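Long-range contacts in putative glutathionylspermidine synthase (Methylobacillus flagellatus, PDB 3N6X), which is not characterised in detail but probably acts as an ATP-dependent ligase of the circularly permuted ATP-grasp family, joining a carboxylate to an amine: residues F50-I55 and R182-L187; I70-V75 and K178-L183; V202-L207 and M242-V247; E217-L222 and R269-Y274. One frame throughout, in Å; residues are numbered along the deposited sequence.

Contact 1. Residues F50-I55 and R182-L187; sequences FRRVGI and RLFPEL
Arg52 and Val53 make a mixed apolar and polar contact with Leu183 and Phe184 where the C-terminal ends of two helices, 42-53 and 170-183, come together near the surface. Its apolar part centres on one methyl: Leu183 CD2 lies against the aliphatic stem of Arg52, 3.9 Å from CD, and meets Val53 CG1 at 4.1 Å, the valine crossing the leucine at about a right angle. From this stem the arginine runs on extended (chi2 -168°, chi3 -164°) past the end of helix 170-183. There NH1 comes within 2.9 Å of Leu183 O, near the guanidinium plane, although its N-H does not point well enough at the oxygen for a hydrogen bond. The same NH1 sits obliquely against the Phe184 ring, at 3.9 Å from CD1, while Leu183 CB covers the centre of one face of that ring. Arg52 NH2 donates to a water at 2.9 Å, which in turn donates to Glu186 OE2; Trp30 NE1 of helix 25-33 gives that carboxylate oxygen a second hydrogen bond. The arginine therefore meets the acid through water, and its charge beside the last carbonyl of helix 170-183 would be expected to suit the negative end of the helix dipole.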
loop_
_atom_site.group_PDB
_atom_site.type_symbol
_atom_site.label_atom_id
_atom_site.label_comp_id
_atom_site.label_asym_id
_atom_site.label_seq_id
_atom_site.Cartn_x
_atom_site.Cartn_y
_atom_site.Cartn_z
ATOM N N PHE A 50 25.130 -9.533 10.683
ATOM C CA PHE A 50 25.219 -10.734 11.514
ATOM C C PHE A 50 25.967 -10.457 12.830
ATOM O O PHE A 50 25.478 -10.827 13.890
ATOM C CB PHE A 50 25.880 -11.894 10.753
ATOM C CG PHE A 50 26.053 -13.128 11.604
ATOM C CD1 PHE A 50 24.965 -13.937 11.916
ATOM C CD2 PHE A 50 27.294 -13.455 12.138
ATOM C CE1 PHE A 50 25.122 -15.060 12.726
ATOM C CE2 PHE A 50 27.446 -14.573 12.955
ATOM C CZ PHE A 50 26.362 -15.373 13.237
ATOM N N ARG A 51 27.166 -9.832 12.748
ATOM C CA ARG A 51 28.002 -9.513 13.915
ATOM C C ARG A 51 27.252 -8.665 14.949
ATOM O O ARG A 51 27.373 -8.915 16.152
ATOM C CB ARG A 51 29.281 -8.770 13.487
ATOM C CG ARG A 51 30.378 -9.660 12.911
ATOM C CD ARG A 51 31.705 -8.910 12.791
ATOM N NE ARG A 51 31.529 -7.520 12.343
ATOM C CZ ARG A 51 31.558 -7.132 11.069
ATOM N NH1 ARG A 51 31.776 -8.019 10.104
ATOM N NH2 ARG A 51 31.376 -5.857 10.752
ATOM N N ARG A 52 26.495 -7.652 14.477
ATOM C CA ARG A 52 25.766 -6.737 15.350
ATOM C C ARG A 52 24.390 -7.277 15.767
ATOM O O ARG A 52 24.094 -7.321 16.962
ATOM C CB ARG A 52 25.622 -5.346 14.698
ATOM C CG ARG A 52 26.932 -4.585 14.508
ATOM C CD ARG A 52 26.648 -3.146 14.131
ATOM N NE ARG A 52 27.821 -2.461 13.586
ATOM C CZ ARG A 52 27.868 -1.153 13.342
ATOM N NH1 ARG A 52 26.821 -0.382 13.611
ATOM N NH2 ARG A 52 28.969 -0.605 12.842
ATOM N N VAL A 53 23.532 -7.638 14.788
ATOM C CA VAL A 53 22.159 -8.068 15.085
ATOM C C VAL A 53 21.807 -9.559 14.799
ATOM O O VAL A 53 20.654 -9.960 14.979
ATOM C CB VAL A 53 21.056 -7.059 14.616
ATOM C CG1 VAL A 53 21.101 -5.772 15.440
ATOM C CG2 VAL A 53 21.166 -6.757 13.124
ATOM N N GLY A 54 22.812 -10.362 14.443
ATOM C CA GLY A 54 22.658 -11.801 14.226
ATOM C C GLY A 54 21.730 -12.206 13.098
ATOM O O GLY A 54 21.031 -13.218 13.206
ATOM N N ILE A 55 21.732 -11.437 11.991
ATOM C CA ILE A 55 20.884 -11.719 10.827
ATOM C C ILE A 55 21.607 -12.600 9.792
ATOM O O ILE A 55 22.789 -12.384 9.508
ATOM C CB ILE A 55 20.367 -10.402 10.186
ATOM C CG1 ILE A 55 19.353 -9.689 11.093
ATOM C CG2 ILE A 55 19.781 -10.654 8.796
ATOM C CD1 ILE A 55 19.017 -8.284 10.625
ATOM N N ARG A 182 18.931 1.449 15.813
ATOM C CA ARG A 182 19.698 0.521 16.642
ATOM C C ARG A 182 21.128 0.353 16.077
ATOM O O ARG A 182 22.090 0.386 16.837
ATOM C CB ARG A 182 18.971 -0.832 16.711
ATOM C CG ARG A 182 19.458 -1.784 17.785
ATOM C CD ARG A 182 18.652 -3.073 17.706
ATOM N NE ARG A 182 18.808 -3.915 18.894
ATOM C CZ ARG A 182 18.301 -5.140 19.003
ATOM N NH1 ARG A 182 17.611 -5.672 18.000
ATOM N NH2 ARG A 182 18.480 -5.842 20.115
ATOM N N LEU A 183 21.260 0.215 14.742
ATOM C CA LEU A 183 22.562 0.040 14.101
ATOM C C LEU A 183 23.369 1.333 14.046
ATOM O O LEU A 183 24.558 1.314 14.365
ATOM C CB LEU A 183 22.402 -0.513 12.668
ATOM C CG LEU A 183 21.876 -1.937 12.501
ATOM C CD1 LEU A 183 21.506 -2.198 11.047
ATOM C CD2 LEU A 183 22.890 -2.970 12.978
ATOM N N PHE A 184 22.759 2.441 13.545
ATOM C CA PHE A 184 23.501 3.686 13.291
ATOM C C PHE A 184 22.893 4.953 13.953
ATOM O O PHE A 184 22.543 5.907 13.245
ATOM C CB PHE A 184 23.695 3.898 11.774
ATOM C CG PHE A 184 23.842 2.627 10.964
ATOM C CD1 PHE A 184 25.029 1.899 10.988
ATOM C CD2 PHE A 184 22.800 2.166 10.170
ATOM C CE1 PHE A 184 25.168 0.728 10.231
ATOM C CE2 PHE A 184 22.944 1.000 9.406
ATOM C CZ PHE A 184 24.130 0.293 9.435
ATOM N N PRO A 185 22.865 5.037 15.312
ATOM C CA PRO A 185 22.311 6.245 15.956
ATOM C C PRO A 185 22.981 7.539 15.497
ATOM O O PRO A 185 22.301 8.548 15.309
ATOM C CB PRO A 185 22.530 5.983 17.459
ATOM C CG PRO A 185 23.538 4.879 17.525
ATOM C CD PRO A 185 23.287 4.040 16.320
ATOM N N GLU A 186 24.298 7.491 15.245
ATOM C CA GLU A 186 25.074 8.660 14.809
ATOM C C GLU A 186 24.577 9.258 13.468
ATOM O O GLU A 186 24.690 10.465 13.252
ATOM C CB GLU A 186 26.586 8.336 14.772
ATOM C CG GLU A 186 27.018 7.397 13.646
ATOM C CD GLU A 186 26.836 5.901 13.868
ATOM O OE1 GLU A 186 26.246 5.507 14.901
ATOM O OE2 GLU A 186 27.289 5.124 12.999
ATOM N N LEU A 187 23.994 8.411 12.593
ATOM C CA LEU A 187 23.454 8.820 11.290
ATOM C C LEU A 187 22.205 9.695 11.471
ATOM O O LEU A 187 22.002 10.653 10.725
ATOM C CB LEU A 187 23.121 7.564 10.472
ATOM C CG LEU A 187 23.231 7.628 8.953
ATOM C CD1 LEU A 187 24.270 8.617 8.495
ATOM C CD2 LEU A 187 23.501 6.251 8.388
HETATM O O HOH W 1 28.544 2.274 12.781
#

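Contact 2. Residues I70-V75 and K178-L183; sequences IPFDVV and KMMMRL
Met180, a selenomethionine, reaches from helix 170-183 to both Phe72 and Val74 of the loop 70-75. From CB the chain turns beside the backbone N (chi1 -72°), which brings CG to the rim of the Phe72 ring, 3.9 Å from CZ and close to the ring plane. A bend at chi2 then carries the selenium along the same rim: SE lies 5.1 Å from the ring centroid and 79° off the ring normal, a Met-aromatic contact made at the edge. SE also packs against Val74 CB, and a further bend at chi3 lays the terminal CE over the backbone of that residue, 3.4 Å from Val74 O, a van der Waals approach to a carbonyl.

The loop leads into strand 77-79, which pairs in parallel with strand 464-471 of the large mixed sheet, and the helix packs on this region, Met180 also touching Asp468 and Trp470 of that strand. Asp73, whose CB points away from the helix, forms a salt bridge through OD2 with Lys467 and accepts a hydrogen bond from Leu417 N through OD1.

On the neighbouring atom of the Phe72 ring, CE2, Met179 CG makes contact at 3.9 Å; the two side chains slide past each other in opposite directions, and the approach to the ring is oblique. One turn further along the helix, Leu183 CD1 reaches Val74 CG1 at 4.2 Å, while Leu49 of helix 42-53 also packs on the leucine.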
loop_
_atom_site.group_PDB
_atom_site.type_symbol
_atom_site.label_atom_id
_atom_site.label_comp_id
_atom_site.label_asym_id
_atom_site.label_seq_id
_atom_site.Cartn_x
_atom_site.Cartn_y
_atom_site.Cartn_z
ATOM N N ILE A 70 12.543 -11.366 4.743
ATOM C CA ILE A 70 12.830 -10.468 3.609
ATOM C C ILE A 70 14.176 -9.728 3.813
ATOM O O ILE A 70 14.396 -9.152 4.877
ATOM C CB ILE A 70 11.638 -9.472 3.379
ATOM C CG1 ILE A 70 10.333 -10.237 3.020
ATOM C CG2 ILE A 70 11.979 -8.394 2.314
ATOM C CD1 ILE A 70 9.046 -9.388 3.066
ATOM N N PRO A 71 15.082 -9.718 2.800
ATOM C CA PRO A 71 16.364 -9.007 2.974
ATOM C C PRO A 71 16.197 -7.509 3.241
ATOM O O PRO A 71 15.255 -6.888 2.757
ATOM C CB PRO A 71 17.105 -9.266 1.656
ATOM C CG PRO A 71 16.425 -10.434 1.044
ATOM C CD PRO A 71 15.000 -10.362 1.473
ATOM N N PHE A 72 17.112 -6.941 4.026
ATOM C CA PHE A 72 17.108 -5.528 4.361
ATOM C C PHE A 72 18.395 -4.861 3.889
ATOM O O PHE A 72 19.481 -5.413 4.083
ATOM C CB PHE A 72 16.919 -5.333 5.876
ATOM C CG PHE A 72 16.929 -3.890 6.327
ATOM C CD1 PHE A 72 15.849 -3.054 6.067
ATOM C CD2 PHE A 72 18.015 -3.371 7.024
ATOM C CE1 PHE A 72 15.864 -1.718 6.477
ATOM C CE2 PHE A 72 18.023 -2.035 7.446
ATOM C CZ PHE A 72 16.946 -1.220 7.175
ATOM N N ASP A 73 18.269 -3.700 3.232
ATOM C CA ASP A 73 19.408 -2.906 2.785
ATOM C C ASP A 73 19.548 -1.693 3.711
ATOM O O ASP A 73 18.543 -1.056 4.053
ATOM C CB ASP A 73 19.235 -2.464 1.332
ATOM C CG ASP A 73 20.466 -1.791 0.756
ATOM O OD1 ASP A 73 21.477 -2.500 0.517
ATOM O OD2 ASP A 73 20.401 -0.574 0.475
ATOM N N VAL A 74 20.788 -1.392 4.143
ATOM C CA VAL A 74 21.061 -0.321 5.115
ATOM C C VAL A 74 21.186 1.079 4.511
ATOM O O VAL A 74 21.365 2.047 5.256
ATOM C CB VAL A 74 22.228 -0.668 6.093
ATOM C CG1 VAL A 74 21.945 -1.972 6.845
ATOM C CG2 VAL A 74 23.569 -0.740 5.362
ATOM N N VAL A 75 21.081 1.205 3.177
ATOM C CA VAL A 75 21.121 2.530 2.547
ATOM C C VAL A 75 19.692 3.083 2.506
ATOM O O VAL A 75 18.826 2.491 1.851
ATOM C CB VAL A 75 21.787 2.530 1.150
ATOM C CG1 VAL A 75 22.015 3.961 0.657
ATOM C CG2 VAL A 75 23.099 1.746 1.167
ATOM N N LYS A 178 13.334 1.330 13.462
ATOM C CA LYS A 178 13.860 0.834 14.731
ATOM C C LYS A 178 15.234 0.147 14.521
ATOM O O LYS A 178 16.157 0.391 15.286
ATOM C CB LYS A 178 12.840 -0.130 15.365
ATOM C CG LYS A 178 13.098 -0.441 16.824
ATOM C CD LYS A 178 12.110 -1.486 17.366
ATOM C CE LYS A 178 12.684 -2.258 18.536
ATOM N NZ LYS A 178 11.790 -2.211 19.727
HETATM N N MSE A 179 15.376 -0.620 13.417
HETATM C CA MSE A 179 16.608 -1.323 13.017
HETATM C C MSE A 179 17.744 -0.334 12.692
HETATM O O MSE A 179 18.874 -0.524 13.157
HETATM C CB MSE A 179 16.315 -2.238 11.803
HETATM C CG MSE A 179 17.559 -2.910 11.205
HETATM SE SE MSE A 179 18.500 -4.025 12.514
HETATM C CE MSE A 179 17.480 -5.567 12.348
HETATM N N MSE A 180 17.438 0.721 11.889
HETATM C CA MSE A 180 18.400 1.752 11.489
HETATM C C MSE A 180 18.888 2.549 12.691
HETATM O O MSE A 180 20.072 2.889 12.762
HETATM C CB MSE A 180 17.777 2.706 10.444
HETATM C CG MSE A 180 17.607 2.071 9.071
HETATM SE SE MSE A 180 19.272 1.734 8.102
HETATM C CE MSE A 180 19.909 3.505 7.929
HETATM N N MSE A 181 17.962 2.884 13.626
HETATM C CA MSE A 181 18.278 3.624 14.847
HETATM C C MSE A 181 19.166 2.773 15.785
HETATM O O MSE A 181 20.049 3.309 16.459
HETATM C CB MSE A 181 16.984 4.061 15.566
HETATM C CG MSE A 181 17.250 4.868 16.864
HETATM SE SE MSE A 181 18.279 6.543 16.548
HETATM C CE MSE A 181 16.809 7.610 15.885
ATOM N N ARG A 182 18.931 1.449 15.813
ATOM C CA ARG A 182 19.698 0.521 16.642
ATOM C C ARG A 182 21.128 0.353 16.077
ATOM O O ARG A 182 22.090 0.386 16.837
ATOM C CB ARG A 182 18.971 -0.832 16.711
ATOM C CG ARG A 182 19.458 -1.784 17.785
ATOM C CD ARG A 182 18.652 -3.073 17.706
ATOM N NE ARG A 182 18.808 -3.915 18.894
ATOM C CZ ARG A 182 18.301 -5.140 19.003
ATOM N NH1 ARG A 182 17.611 -5.672 18.000
ATOM N NH2 ARG A 182 18.480 -5.842 20.115
ATOM N N LEU A 183 21.260 0.215 14.742
ATOM C CA LEU A 183 22.562 0.040 14.101
ATOM C C LEU A 183 23.369 1.333 14.046
ATOM O O LEU A 183 24.558 1.314 14.365
ATOM C CB LEU A 183 22.402 -0.513 12.668
ATOM C CG LEU A 183 21.876 -1.937 12.501
ATOM C CD1 LEU A 183 21.506 -2.198 11.047
ATOM C CD2 LEU A 183 22.890 -2.970 12.978
#

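Contact 3. Residues V202-L207 and M242-V247; sequences VLLNNL and MGIELV
The carbonyl oxygen of Met242 accepts a hydrogen bond from Gln201 NE2 and has the methyl CD2 of Leu204 packed against it at 3.4 Å, both from helix 199-209. Met242 is the last residue of helix 232-242, the connecting helix of a beta-alpha-beta crossover between the neighbouring parallel strands 220-223 and 245-247. The helix ends in a Schellman motif with Gly243 as its C-prime residue at positive phi, and Ile244 N turns back to Ala239 O. Segment 202-207 packs against the turn that takes the chain from crossover helix to strand.

The contact is otherwise apolar. Leu204 straddles the turn with its two methyls: CD2 meets the Met242 carbonyl, while CD1 slides past Ile244 and touches CG2 at 3.7 Å. Ile244 CG2 is available there because CG1 takes the place between backbone N and carbonyl carbon (chi1 66°). Ile244 also packs on Val220 of strand 220-223.

Met242, a selenomethionine, extends through CG and reaches across the helix surface toward Leu203 and Leu207, which stand one turn apart. All three side chains touch Tyr274 of strand 268-275. The selenium, obliquely crossing Leu203, lies 4.0 Å from Leu203 CD2 and 4.4 Å from Leu207 CD1.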
loop_
_atom_site.group_PDB
_atom_site.type_symbol
_atom_site.label_atom_id
_atom_site.label_comp_id
_atom_site.label_asym_id
_atom_site.label_seq_id
_atom_site.Cartn_x
_atom_site.Cartn_y
_atom_site.Cartn_z
ATOM N N VAL A 202 -1.981 7.415 15.906
ATOM C CA VAL A 202 -2.695 8.261 14.932
ATOM C C VAL A 202 -3.851 7.417 14.340
ATOM O O VAL A 202 -4.982 7.883 14.279
ATOM C CB VAL A 202 -1.753 8.811 13.811
ATOM C CG1 VAL A 202 -2.558 9.510 12.699
ATOM C CG2 VAL A 202 -0.692 9.754 14.392
ATOM N N LEU A 203 -3.573 6.152 13.988
ATOM C CA LEU A 203 -4.605 5.257 13.455
ATOM C C LEU A 203 -5.722 4.980 14.487
ATOM O O LEU A 203 -6.897 5.076 14.148
ATOM C CB LEU A 203 -3.981 3.936 12.934
ATOM C CG LEU A 203 -4.979 2.818 12.536
ATOM C CD1 LEU A 203 -5.909 3.284 11.417
ATOM C CD2 LEU A 203 -4.235 1.537 12.135
ATOM N N LEU A 204 -5.354 4.679 15.748
ATOM C CA LEU A 204 -6.350 4.448 16.795
ATOM C C LEU A 204 -7.252 5.676 16.973
ATOM O O LEU A 204 -8.467 5.535 17.068
ATOM C CB LEU A 204 -5.672 4.067 18.129
ATOM C CG LEU A 204 -6.612 3.922 19.352
ATOM C CD1 LEU A 204 -7.715 2.877 19.098
ATOM C CD2 LEU A 204 -5.842 3.586 20.586
ATOM N N ASN A 205 -6.667 6.872 16.974
ATOM C CA ASN A 205 -7.433 8.112 17.116
ATOM C C ASN A 205 -8.413 8.317 15.948
ATOM O O ASN A 205 -9.558 8.713 16.174
ATOM C CB ASN A 205 -6.499 9.292 17.251
ATOM C CG ASN A 205 -7.202 10.542 17.646
ATOM O OD1 ASN A 205 -7.797 10.627 18.727
ATOM N ND2 ASN A 205 -7.205 11.521 16.745
ATOM N N ASN A 206 -7.984 7.989 14.718
ATOM C CA ASN A 206 -8.841 8.050 13.536
ATOM C C ASN A 206 -9.981 7.027 13.598
ATOM O O ASN A 206 -11.081 7.319 13.116
ATOM C CB ASN A 206 -8.021 7.850 12.257
ATOM C CG ASN A 206 -7.270 9.081 11.777
ATOM O OD1 ASN A 206 -6.487 9.021 10.840
ATOM N ND2 ASN A 206 -7.458 10.204 12.430
ATOM N N LEU A 207 -9.718 5.810 14.151
ATOM C CA LEU A 207 -10.772 4.774 14.268
ATOM C C LEU A 207 -11.854 5.208 15.276
ATOM O O LEU A 207 -13.037 4.985 15.036
ATOM C CB LEU A 207 -10.192 3.393 14.641
ATOM C CG LEU A 207 -9.313 2.719 13.572
ATOM C CD1 LEU A 207 -8.650 1.474 14.113
ATOM C CD2 LEU A 207 -10.113 2.378 12.336
HETATM N N MSE A 242 -1.229 -0.384 19.276
HETATM C CA MSE A 242 -2.390 0.470 19.500
HETATM C C MSE A 242 -2.919 0.332 20.933
HETATM O O MSE A 242 -3.491 1.275 21.467
HETATM C CB MSE A 242 -3.503 0.108 18.503
HETATM C CG MSE A 242 -3.284 0.678 17.113
HETATM SE SE MSE A 242 -4.806 0.344 15.898
HETATM C CE MSE A 242 -4.375 -1.319 15.379
ATOM N N GLY A 243 -2.798 -0.866 21.503
ATOM C CA GLY A 243 -3.342 -1.161 22.825
ATOM C C GLY A 243 -4.809 -1.548 22.765
ATOM O O GLY A 243 -5.587 -1.181 23.644
ATOM N N ILE A 244 -5.210 -2.251 21.696
ATOM C CA ILE A 244 -6.587 -2.718 21.518
ATOM C C ILE A 244 -6.620 -4.257 21.424
ATOM O O ILE A 244 -5.597 -4.880 21.118
ATOM C CB ILE A 244 -7.287 -2.050 20.290
ATOM C CG1 ILE A 244 -6.616 -2.484 18.929
ATOM C CG2 ILE A 244 -7.364 -0.525 20.463
ATOM C CD1 ILE A 244 -7.364 -2.062 17.681
ATOM N N GLU A 245 -7.795 -4.859 21.673
ATOM C CA GLU A 245 -7.952 -6.320 21.619
ATOM C C GLU A 245 -7.821 -6.845 20.208
ATOM O O GLU A 245 -8.355 -6.242 19.268
ATOM C CB GLU A 245 -9.317 -6.749 22.199
ATOM C CG GLU A 245 -9.455 -6.519 23.691
ATOM C CD GLU A 245 -8.534 -7.345 24.573
ATOM O OE1 GLU A 245 -8.052 -8.411 24.119
ATOM O OE2 GLU A 245 -8.311 -6.932 25.733
ATOM N N LEU A 246 -7.112 -7.970 20.061
ATOM C CA LEU A 246 -6.990 -8.709 18.822
ATOM C C LEU A 246 -8.015 -9.842 18.889
ATOM O O LEU A 246 -7.905 -10.728 19.749
ATOM C CB LEU A 246 -5.565 -9.276 18.685
ATOM C CG LEU A 246 -5.247 -10.032 17.385
ATOM C CD1 LEU A 246 -5.123 -9.080 16.219
ATOM C CD2 LEU A 246 -3.965 -10.842 17.536
ATOM N N VAL A 247 -9.058 -9.771 18.057
ATOM C CA VAL A 247 -10.134 -10.750 18.097
ATOM C C VAL A 247 -10.270 -11.533 16.798
ATOM O O VAL A 247 -9.869 -11.061 15.737
ATOM C CB VAL A 247 -11.499 -10.103 18.504
ATOM C CG1 VAL A 247 -11.452 -9.525 19.922
ATOM C CG2 VAL A 247 -11.943 -9.038 17.485
#

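Contact 4. Residues E217-L222 and R269-Y274; sequences EPTVVL and RVDVIY
Val220, Val221 and Leu222 pair in parallel register with Val272, Ile273 and Tyr274, joining two neighbouring parallel strands of a mixed sheet; strand 220-223 also opens the beta-alpha-beta crossover to strand 245-247. Both backbone polar atoms of Val221 are bonded to the partner strand: its N donates to Val272 O at 3.1 Å, and its O receives Tyr274 N at 2.9 Å. Two residues earlier the pattern changes, since Thr219 O accepts from both Asp271 N and Val272 N where strand 268-275 is broken. The Asp271 side chain fills in for the backbone, its OD2 taking Thr219 N through the anti lone pair at 2.9 Å in a nearly straight bond (170°).

Side chains follow the register. Leu222 lies alongside Tyr274, CD1 touching ring atom CD2 obliquely at 3.6 Å; with Val220 and Val272 they form the face packed by helix 199-209, while Met242 of helix 232-242 covers Leu222 and Tyr274. On the other face Val221 and Ile273 lie side by side; Val221 CG2 also meets Val270 CG1 tip to tip at 3.7 Å, and Met261 packs on both valines.

Further out, Tyr274 OH is hydrogen-bonded to Arg276 NH1. Arg269 NE has a long charge interaction with Asp271 OD1, while its NH2 is hydrogen-bonded to Gly306 O. A water bridges the two segments, donating to Arg269 O at 2.7 Å and lying 2.8 Å from Thr219 OG1.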
loop_
_atom_site.group_PDB
_atom_site.type_symbol
_atom_site.label_atom_id
_atom_site.label_comp_id
_atom_site.label_asym_id
_atom_site.label_seq_id
_atom_site.Cartn_x
_atom_site.Cartn_y
_atom_site.Cartn_z
ATOM N N GLU A 217 -17.224 7.100 24.275
ATOM C CA GLU A 217 -15.893 6.508 24.443
ATOM C C GLU A 217 -15.859 5.166 23.693
ATOM O O GLU A 217 -16.214 4.122 24.254
ATOM C CB GLU A 217 -15.524 6.369 25.931
ATOM C CG GLU A 217 -15.287 7.714 26.609
ATOM C CD GLU A 217 -15.004 7.673 28.100
ATOM O OE1 GLU A 217 -15.356 6.663 28.752
ATOM O OE2 GLU A 217 -14.464 8.673 28.624
ATOM N N PRO A 218 -15.606 5.213 22.358
ATOM C CA PRO A 218 -15.736 3.990 21.550
ATOM C C PRO A 218 -14.750 2.899 21.889
ATOM O O PRO A 218 -13.590 3.170 22.161
ATOM C CB PRO A 218 -15.564 4.487 20.115
ATOM C CG PRO A 218 -14.846 5.775 20.240
ATOM C CD PRO A 218 -15.246 6.380 21.526
ATOM N N THR A 219 -15.233 1.654 21.893
ATOM C CA THR A 219 -14.403 0.491 22.079
ATOM C C THR A 219 -13.950 0.052 20.684
ATOM O O THR A 219 -14.782 -0.125 19.801
ATOM C CB THR A 219 -15.190 -0.602 22.824
ATOM O OG1 THR A 219 -15.496 -0.129 24.137
ATOM C CG2 THR A 219 -14.427 -1.923 22.913
ATOM N N VAL A 220 -12.638 -0.083 20.484
ATOM C CA VAL A 220 -12.059 -0.462 19.194
ATOM C C VAL A 220 -11.365 -1.814 19.309
ATOM O O VAL A 220 -10.618 -2.037 20.252
ATOM C CB VAL A 220 -11.081 0.631 18.656
ATOM C CG1 VAL A 220 -10.605 0.300 17.239
ATOM C CG2 VAL A 220 -11.712 2.022 18.705
ATOM N N VAL A 221 -11.624 -2.720 18.361
ATOM C CA VAL A 221 -10.966 -4.028 18.311
ATOM C C VAL A 221 -10.379 -4.244 16.902
ATOM O O VAL A 221 -10.781 -3.562 15.958
ATOM C CB VAL A 221 -11.909 -5.209 18.724
ATOM C CG1 VAL A 221 -12.488 -5.009 20.129
ATOM C CG2 VAL A 221 -13.017 -5.429 17.696
ATOM N N LEU A 222 -9.427 -5.169 16.773
ATOM C CA LEU A 222 -8.881 -5.547 15.475
ATOM C C LEU A 222 -9.344 -6.981 15.159
ATOM O O LEU A 222 -8.942 -7.925 15.850
ATOM C CB LEU A 222 -7.341 -5.458 15.458
ATOM C CG LEU A 222 -6.657 -5.407 14.055
ATOM C CD1 LEU A 222 -5.228 -4.910 14.174
ATOM C CD2 LEU A 222 -6.664 -6.780 13.362
ATOM N N ARG A 269 -19.722 -4.213 24.588
ATOM C CA ARG A 269 -20.075 -3.650 23.278
ATOM C C ARG A 269 -18.873 -3.151 22.483
ATOM O O ARG A 269 -17.998 -2.482 23.031
ATOM C CB ARG A 269 -21.144 -2.553 23.374
ATOM C CG ARG A 269 -21.902 -2.411 22.064
ATOM C CD ARG A 269 -22.810 -1.226 22.029
ATOM N NE ARG A 269 -23.273 -0.964 20.664
ATOM C CZ ARG A 269 -24.435 -0.390 20.372
ATOM N NH1 ARG A 269 -25.272 -0.038 21.343
ATOM N NH2 ARG A 269 -24.779 -0.180 19.107
ATOM N N VAL A 270 -18.821 -3.513 21.194
ATOM C CA VAL A 270 -17.757 -3.088 20.282
ATOM C C VAL A 270 -18.316 -2.013 19.371
ATOM O O VAL A 270 -19.368 -2.219 18.754
ATOM C CB VAL A 270 -17.179 -4.287 19.489
ATOM C CG1 VAL A 270 -16.296 -3.813 18.333
ATOM C CG2 VAL A 270 -16.406 -5.236 20.417
ATOM N N ASP A 271 -17.655 -0.839 19.321
ATOM C CA ASP A 271 -18.162 0.273 18.519
ATOM C C ASP A 271 -17.497 0.396 17.157
ATOM O O ASP A 271 -18.158 0.788 16.187
ATOM C CB ASP A 271 -18.086 1.590 19.305
ATOM C CG ASP A 271 -18.813 1.500 20.641
ATOM O OD1 ASP A 271 -20.060 1.306 20.631
ATOM O OD2 ASP A 271 -18.133 1.531 21.688
ATOM N N VAL A 272 -16.188 0.085 17.081
ATOM C CA VAL A 272 -15.423 0.179 15.838
ATOM C C VAL A 272 -14.591 -1.083 15.658
ATOM O O VAL A 272 -13.878 -1.486 16.579
ATOM C CB VAL A 272 -14.521 1.463 15.772
ATOM C CG1 VAL A 272 -13.833 1.584 14.412
ATOM C CG2 VAL A 272 -15.318 2.733 16.093
ATOM N N ILE A 273 -14.666 -1.698 14.468
ATOM C CA ILE A 273 -13.852 -2.873 14.139
ATOM C C ILE A 273 -12.883 -2.519 13.020
ATOM O O ILE A 273 -13.312 -2.168 11.907
ATOM C CB ILE A 273 -14.724 -4.103 13.741
ATOM C CG1 ILE A 273 -15.606 -4.582 14.906
ATOM C CG2 ILE A 273 -13.840 -5.243 13.201
ATOM C CD1 ILE A 273 -16.841 -5.428 14.449
ATOM N N TYR A 274 -11.589 -2.606 13.307
ATOM C CA TYR A 274 -10.566 -2.445 12.300
ATOM C C TYR A 274 -10.446 -3.817 11.671
ATOM O O TYR A 274 -9.925 -4.739 12.299
ATOM C CB TYR A 274 -9.247 -1.975 12.960
ATOM C CG TYR A 274 -8.015 -1.974 12.071
ATOM C CD1 TYR A 274 -8.121 -1.782 10.695
ATOM C CD2 TYR A 274 -6.740 -2.030 12.621
ATOM C CE1 TYR A 274 -6.992 -1.792 9.874
ATOM C CE2 TYR A 274 -5.600 -2.007 11.814
ATOM C CZ TYR A 274 -5.732 -1.900 10.439
ATOM O OH TYR A 274 -4.608 -1.889 9.639
HETATM O O HOH W 2 -17.957 -0.806 25.182
#

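The four contacts fall into two groups on different parts of the molecule. Contacts 1 and 2, with centres 7 Å apart, both use the C-terminal end of helix 170-183 and share Arg182 and Leu183, contact 1 extending toward helix 185-190; they bring helix 42-53 and the loop before strand 77-79, both from the N-terminal part, against one helix. Contacts 3 and 4, with centres 8 Å apart, come later in the chain with alternating segments and build one alpha/beta layer: strands 245-247, 220-223 and 268-275 lie side by side in one sheet, with helix 199-209 packed on it. Centres in different groups are 26 to 38 Å apart, and the two groups do not touch.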